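PDB 3QOC: putative metallopeptidase from Corynebacterium diphtheriae, which is probably a metal-dependent aminopeptidase of the M24 family, present here as its creatinase/prolidase-like N-terminal domain. Local coordinates for residues A[47-52]-A[87-92]; A[15-20]-A[29-34]. One frame throughout, in Å; residues are numbered along the deposited sequence.

Interaction 1: A[47-52]-A[87-92]; sequences NAALII and PALLSD
The carbonyl of Ala49 is covered by the CD1 methyl of Leu89, which stands 3.4 Å from both Ala49 C and Ala49 O. This is packing, since no hydrogen bond joins 47-52 to 87-92. The polar backbone groups are used within the sheet: Ala49 and Ile51 pair with Ser61 and Arg59 on one neighbouring strand, Leu50 and Ile52 with Val31 and Met29 on the other. Leu89 CD1 approaches over the flat face of the peptide between Ala49 and Leu50, almost straight above the carbonyl carbon, and lies 3.5 Å from Leu50 N. On the same face of the strand it is flanked by Ala49 CB, at 3.7 Å from Leu89 CD1, and more loosely by Ile51 CB, at 4.3 Å from that methyl. Leu89 reaches this far because CD1 continues the extended line from CA (chi2 171°). The pattern is that of a helix laid on a β-sheet in the α/β creatinase/prolidase-type N-terminal domain: helix 85-91 rests on one face of the mixed sheet. The axes of segments 49-52 and 87-91 approach to 8.6 Å and run roughly parallel, 30° apart. Leu50 CB points to the other face, where its side chain meets Ile60. Leu89 thus touches the main chain as well as the Ala49 methyl, and Ile51 extends the apolar surface to Ile93. Leu89 also touches Ser61, and its neighbour Leu90 packs on Leu114 of helix 108-117. Asp92 forms a salt bridge with Arg59 of strand 58-62.

Interaction 2: A[15-20]-A[29-34]; sequences RALSAQ and MLVTHL
No ring or flat side chain enters between Leu17 and its two partners, Met29 and Val31; the aromatic group here, His33, lies well away from helix 15-19 and meets other rings, that of Tyr105 with planes at about 45° and that of His36 at about 60°. The contact itself is aliphatic. Leu17 sends its CD2 methyl down from the helix onto the strand, where it meets the side chains of two residues that are two positions apart and so project from the same face. CD2 of Leu17 lies 4.3 Å from CG of Met29 and 4.4 Å from CG2 of Val31, loose van der Waals distances for a methyl resting across both. Met29 CG and Val31 CG2 are themselves 4.1 Å apart, so the three groups form a compact triangle. With CG opposite the backbone N (chi1 178°), Leu17 stretches away from the helix and carries its branch to the sheet. In Met29, modelled as selenomethionine, CG likewise stands anti to the backbone N and is the part nearest Leu17, while the next torsion turns the selenium off to the side. Gln20 N is hydrogen-bonded to Leu17 O at 2.8 Å. Beyond the strand, Glu102 OE1 accepts from the backbone N of both Thr32 and His33, holding the turn in which His33 is the N-cap of helix 34-41. The contact packs helix 9-19 of this creatinase/prolidase-type domain onto the central part of its mixed sheet: Leu40 of helix 34-41 touches both Leu17 and Val31, Ile52 of the adjacent strand 49-53 also packs on Leu17, and strand 97-102 borders strand 28-31 on its other edge.

From the N terminus, helix 9-19 is followed by the short helix 21-24 and then strand 28-31, whose return under the first helix closes interaction 2. After helix 34-41 the chain enters strand 49-53, antiparallel to 28-31 and next to it in the sheet. Strands 58-62 and 78-81 with helix 67-73 follow before helix 85-91 closes interaction 1. The two closures come in series, neither nested nor crossed. They join through the sheet, where strands 28-31 and 49-53 lie side by side, and Ile52 CG2 packs 3.3 Å from Ser18 OG. Helices 9-19 and 85-91 are thereby tied to adjacent strands on opposite faces.

Interaction 1: A[47-52]-A[87-92]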
loop_
_atom_site.group_PDB
_atom_site.type_symbol
_atom_site.label_atom_id
_atom_site.label_comp_id
_atom_site.label_asym_id
_atom_site.label_seq_id
_atom_site.Cartn_x
_atom_site.Cartn_y
_atom_site.Cartn_z
ATOM N N ASN A 47 -4.211 -7.610 -9.653
ATOM C CA ASN A 47 -2.988 -6.797 -9.709
ATOM C C ASN A 47 -3.281 -5.464 -9.021
ATOM O O ASN A 47 -4.251 -4.797 -9.370
ATOM C CB ASN A 47 -2.570 -6.593 -11.181
ATOM C CG ASN A 47 -1.369 -5.646 -11.329
ATOM O OD1 ASN A 47 -0.378 -5.769 -10.621
ATOM N ND2 ASN A 47 -1.453 -4.743 -12.270
ATOM N N ALA A 48 -2.498 -5.152 -7.984
ATOM C CA ALA A 48 -2.638 -3.948 -7.175
ATOM C C ALA A 48 -1.413 -3.768 -6.322
ATOM O O ALA A 48 -0.659 -4.739 -6.062
ATOM C CB ALA A 48 -3.942 -3.985 -6.276
ATOM N N ALA A 49 -1.278 -2.541 -5.828
ATOM C CA ALA A 49 -0.346 -2.223 -4.698
ATOM C C ALA A 49 -1.018 -1.162 -3.891
ATOM O O ALA A 49 -1.893 -0.463 -4.404
ATOM C CB ALA A 49 1.013 -1.751 -5.207
ATOM N N LEU A 50 -0.675 -1.059 -2.619
ATOM C CA LEU A 50 -1.452 -0.273 -1.646
ATOM C C LEU A 50 -0.481 0.321 -0.622
ATOM O O LEU A 50 0.329 -0.397 -0.077
ATOM C CB LEU A 50 -2.460 -1.138 -0.874
ATOM C CG LEU A 50 -3.218 -0.473 0.299
ATOM C CD1 LEU A 50 -4.032 0.689 -0.231
ATOM C CD2 LEU A 50 -4.165 -1.410 1.072
ATOM N N ILE A 51 -0.534 1.623 -0.413
ATOM C CA ILE A 51 0.342 2.270 0.551
ATOM C C ILE A 51 -0.545 2.778 1.659
ATOM O O ILE A 51 -1.501 3.453 1.391
ATOM C CB ILE A 51 1.100 3.400 -0.080
ATOM C CG1 ILE A 51 2.097 3.972 0.951
ATOM C CG2 ILE A 51 0.187 4.461 -0.568
ATOM C CD1 ILE A 51 3.597 3.607 0.537
ATOM N N ILE A 52 -0.266 2.380 2.899
ATOM C CA ILE A 52 -0.950 2.885 4.097
ATOM C C ILE A 52 0.023 3.750 4.951
ATOM O O ILE A 52 1.017 3.219 5.399
ATOM C CB ILE A 52 -1.442 1.731 5.027
ATOM C CG1 ILE A 52 -2.392 0.727 4.335
ATOM C CG2 ILE A 52 -2.163 2.314 6.272
ATOM C CD1 ILE A 52 -3.453 1.424 3.656
ATOM N N PRO A 87 5.967 0.019 -8.056
ATOM C CA PRO A 87 6.948 1.045 -8.331
ATOM C C PRO A 87 6.334 2.403 -8.551
ATOM O O PRO A 87 6.914 3.416 -8.147
ATOM C CB PRO A 87 7.677 0.524 -9.595
ATOM C CG PRO A 87 7.572 -1.007 -9.453
ATOM C CD PRO A 87 6.222 -1.216 -8.850
ATOM N N ALA A 88 5.149 2.432 -9.165
ATOM C CA ALA A 88 4.511 3.730 -9.446
ATOM C C ALA A 88 4.045 4.434 -8.195
ATOM O O ALA A 88 4.216 5.624 -8.094
ATOM C CB ALA A 88 3.368 3.611 -10.502
ATOM N N LEU A 89 3.419 3.745 -7.241
ATOM C CA LEU A 89 3.135 4.376 -5.901
ATOM C C LEU A 89 4.402 4.876 -5.246
ATOM O O LEU A 89 4.448 6.001 -4.765
ATOM C CB LEU A 89 2.442 3.420 -4.885
ATOM C CG LEU A 89 1.044 2.886 -5.144
ATOM C CD1 LEU A 89 0.708 1.773 -4.061
ATOM C CD2 LEU A 89 0.051 4.090 -5.171
ATOM N N LEU A 90 5.444 4.050 -5.222
ATOM C CA LEU A 90 6.671 4.416 -4.513
ATOM C C LEU A 90 7.334 5.643 -5.127
ATOM O O LEU A 90 7.783 6.541 -4.420
ATOM C CB LEU A 90 7.640 3.224 -4.453
ATOM C CG LEU A 90 8.861 3.308 -3.566
ATOM C CD1 LEU A 90 8.480 3.604 -2.106
ATOM C CD2 LEU A 90 9.625 2.008 -3.660
ATOM N N SER A 91 7.310 5.753 -6.447
ATOM C CA SER A 91 8.025 6.854 -7.090
ATOM C C SER A 91 7.327 8.189 -6.809
ATOM O O SER A 91 7.880 9.253 -7.003
ATOM C CB SER A 91 8.146 6.579 -8.596
ATOM O OG SER A 91 7.730 7.715 -9.308
ATOM N N ASP A 92 6.073 8.121 -6.398
ATOM C CA ASP A 92 5.311 9.338 -6.058
ATOM C C ASP A 92 5.502 9.875 -4.613
ATOM O O ASP A 92 4.977 10.923 -4.271
ATOM C CB ASP A 92 3.840 9.130 -6.390
ATOM C CG ASP A 92 3.518 9.540 -7.836
ATOM O OD1 ASP A 92 4.446 9.856 -8.628
ATOM O OD2 ASP A 92 2.337 9.552 -8.196
#

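Interaction 2: A[15-20]-A[29-34]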
loop_
_atom_site.group_PDB
_atom_site.type_symbol
_atom_site.label_atom_id
_atom_site.label_comp_id
_atom_site.label_asym_id
_atom_site.label_seq_id
_atom_site.Cartn_x
_atom_site.Cartn_y
_atom_site.Cartn_z
ATOM N N ARG A 15 -6.772 1.396 9.885
ATOM C CA ARG A 15 -6.496 2.087 11.138
ATOM C C ARG A 15 -5.631 1.181 12.060
ATOM O O ARG A 15 -4.596 1.617 12.489
ATOM C CB ARG A 15 -7.815 2.568 11.807
ATOM C CG ARG A 15 -7.611 2.986 13.252
ATOM C CD ARG A 15 -8.577 4.081 13.865
ATOM N NE ARG A 15 -9.652 4.547 12.977
ATOM C CZ ARG A 15 -10.876 4.015 12.888
ATOM N NH1 ARG A 15 -11.243 2.966 13.645
ATOM N NH2 ARG A 15 -11.751 4.539 12.024
ATOM N N ALA A 16 -5.975 -0.107 12.226
ATOM C CA ALA A 16 -5.149 -0.977 13.052
ATOM C C ALA A 16 -3.708 -1.131 12.493
ATOM O O ALA A 16 -2.766 -1.103 13.254
ATOM C CB ALA A 16 -5.802 -2.378 13.208
ATOM N N LEU A 17 -3.542 -1.264 11.169
ATOM C CA LEU A 17 -2.217 -1.353 10.577
ATOM C C LEU A 17 -1.469 -0.039 10.790
ATOM O O LEU A 17 -0.289 -0.052 11.111
ATOM C CB LEU A 17 -2.301 -1.689 9.085
ATOM C CG LEU A 17 -0.984 -1.776 8.284
ATOM C CD1 LEU A 17 -0.045 -2.750 8.996
ATOM C CD2 LEU A 17 -1.254 -2.275 6.827
ATOM N N SER A 18 -2.122 1.082 10.546
ATOM C CA SER A 18 -1.490 2.377 10.814
ATOM C C SER A 18 -0.975 2.471 12.211
ATOM O O SER A 18 0.116 3.008 12.438
ATOM C CB SER A 18 -2.469 3.504 10.609
ATOM O OG SER A 18 -2.639 3.750 9.235
ATOM N N ALA A 19 -1.706 1.891 13.158
ATOM C CA ALA A 19 -1.256 1.943 14.542
ATOM C C ALA A 19 -0.073 1.030 14.760
ATOM O O ALA A 19 0.640 1.207 15.736
ATOM C CB ALA A 19 -2.424 1.554 15.560
ATOM N N GLN A 20 0.101 -0.003 13.927
ATOM C CA GLN A 20 1.262 -0.907 14.139
ATOM C C GLN A 20 2.611 -0.248 13.639
ATOM O O GLN A 20 3.682 -0.810 13.832
ATOM C CB GLN A 20 1.089 -2.274 13.419
ATOM C CG GLN A 20 -0.066 -3.235 13.807
ATOM C CD GLN A 20 -0.371 -4.329 12.690
ATOM O OE1 GLN A 20 0.490 -4.641 11.833
ATOM N NE2 GLN A 20 -1.577 -4.896 12.718
HETATM N N MSE A 29 3.436 1.808 5.014
HETATM C CA MSE A 29 3.554 0.447 4.657
HETATM C C MSE A 29 3.070 0.287 3.220
HETATM O O MSE A 29 1.987 0.746 2.826
HETATM C CB MSE A 29 2.742 -0.386 5.629
HETATM C CG MSE A 29 2.792 -1.848 5.383
HETATM SE SE MSE A 29 4.602 -2.639 5.953
HETATM C CE MSE A 29 3.850 -4.127 7.224
ATOM N N LEU A 30 3.898 -0.369 2.422
ATOM C CA LEU A 30 3.575 -0.733 1.059
ATOM C C LEU A 30 3.144 -2.203 1.047
ATOM O O LEU A 30 3.924 -3.105 1.333
ATOM C CB LEU A 30 4.812 -0.588 0.202
ATOM C CG LEU A 30 4.716 -1.086 -1.266
ATOM C CD1 LEU A 30 3.606 -0.365 -1.998
ATOM C CD2 LEU A 30 5.984 -0.843 -2.001
ATOM N N VAL A 31 1.892 -2.452 0.737
ATOM C CA VAL A 31 1.354 -3.793 0.730
ATOM C C VAL A 31 1.284 -4.291 -0.702
ATOM O O VAL A 31 0.697 -3.634 -1.558
ATOM C CB VAL A 31 -0.069 -3.720 1.297
ATOM C CG1 VAL A 31 -0.672 -5.154 1.427
ATOM C CG2 VAL A 31 -0.033 -2.991 2.665
ATOM N N THR A 32 1.949 -5.377 -1.002
ATOM C CA THR A 32 1.951 -5.911 -2.311
ATOM C C THR A 32 1.291 -7.298 -2.404
ATOM O O THR A 32 0.888 -7.735 -3.493
ATOM C CB THR A 32 3.434 -5.964 -2.864
ATOM O OG1 THR A 32 4.290 -6.633 -1.919
ATOM C CG2 THR A 32 3.998 -4.522 -3.180
ATOM N N HIS A 33 1.173 -8.006 -1.306
ATOM C CA HIS A 33 0.505 -9.334 -1.367
ATOM C C HIS A 33 -1.024 -9.168 -1.532
ATOM O O HIS A 33 -1.672 -8.426 -0.778
ATOM C CB HIS A 33 0.829 -10.115 -0.105
ATOM C CG HIS A 33 0.261 -11.529 -0.077
ATOM N ND1 HIS A 33 0.783 -12.562 -0.835
ATOM C CD2 HIS A 33 -0.755 -12.068 0.632
ATOM C CE1 HIS A 33 0.119 -13.681 -0.589
ATOM N NE2 HIS A 33 -0.828 -13.416 0.300
ATOM N N LEU A 34 -1.606 -9.807 -2.532
ATOM C CA LEU A 34 -2.950 -9.476 -2.952
ATOM C C LEU A 34 -4.007 -9.737 -1.887
ATOM O O LEU A 34 -4.962 -8.969 -1.788
ATOM C CB LEU A 34 -3.346 -10.164 -4.289
ATOM C CG LEU A 34 -3.110 -9.306 -5.593
ATOM C CD1 LEU A 34 -3.884 -8.124 -5.636
ATOM C CD2 LEU A 34 -1.719 -8.816 -5.866
#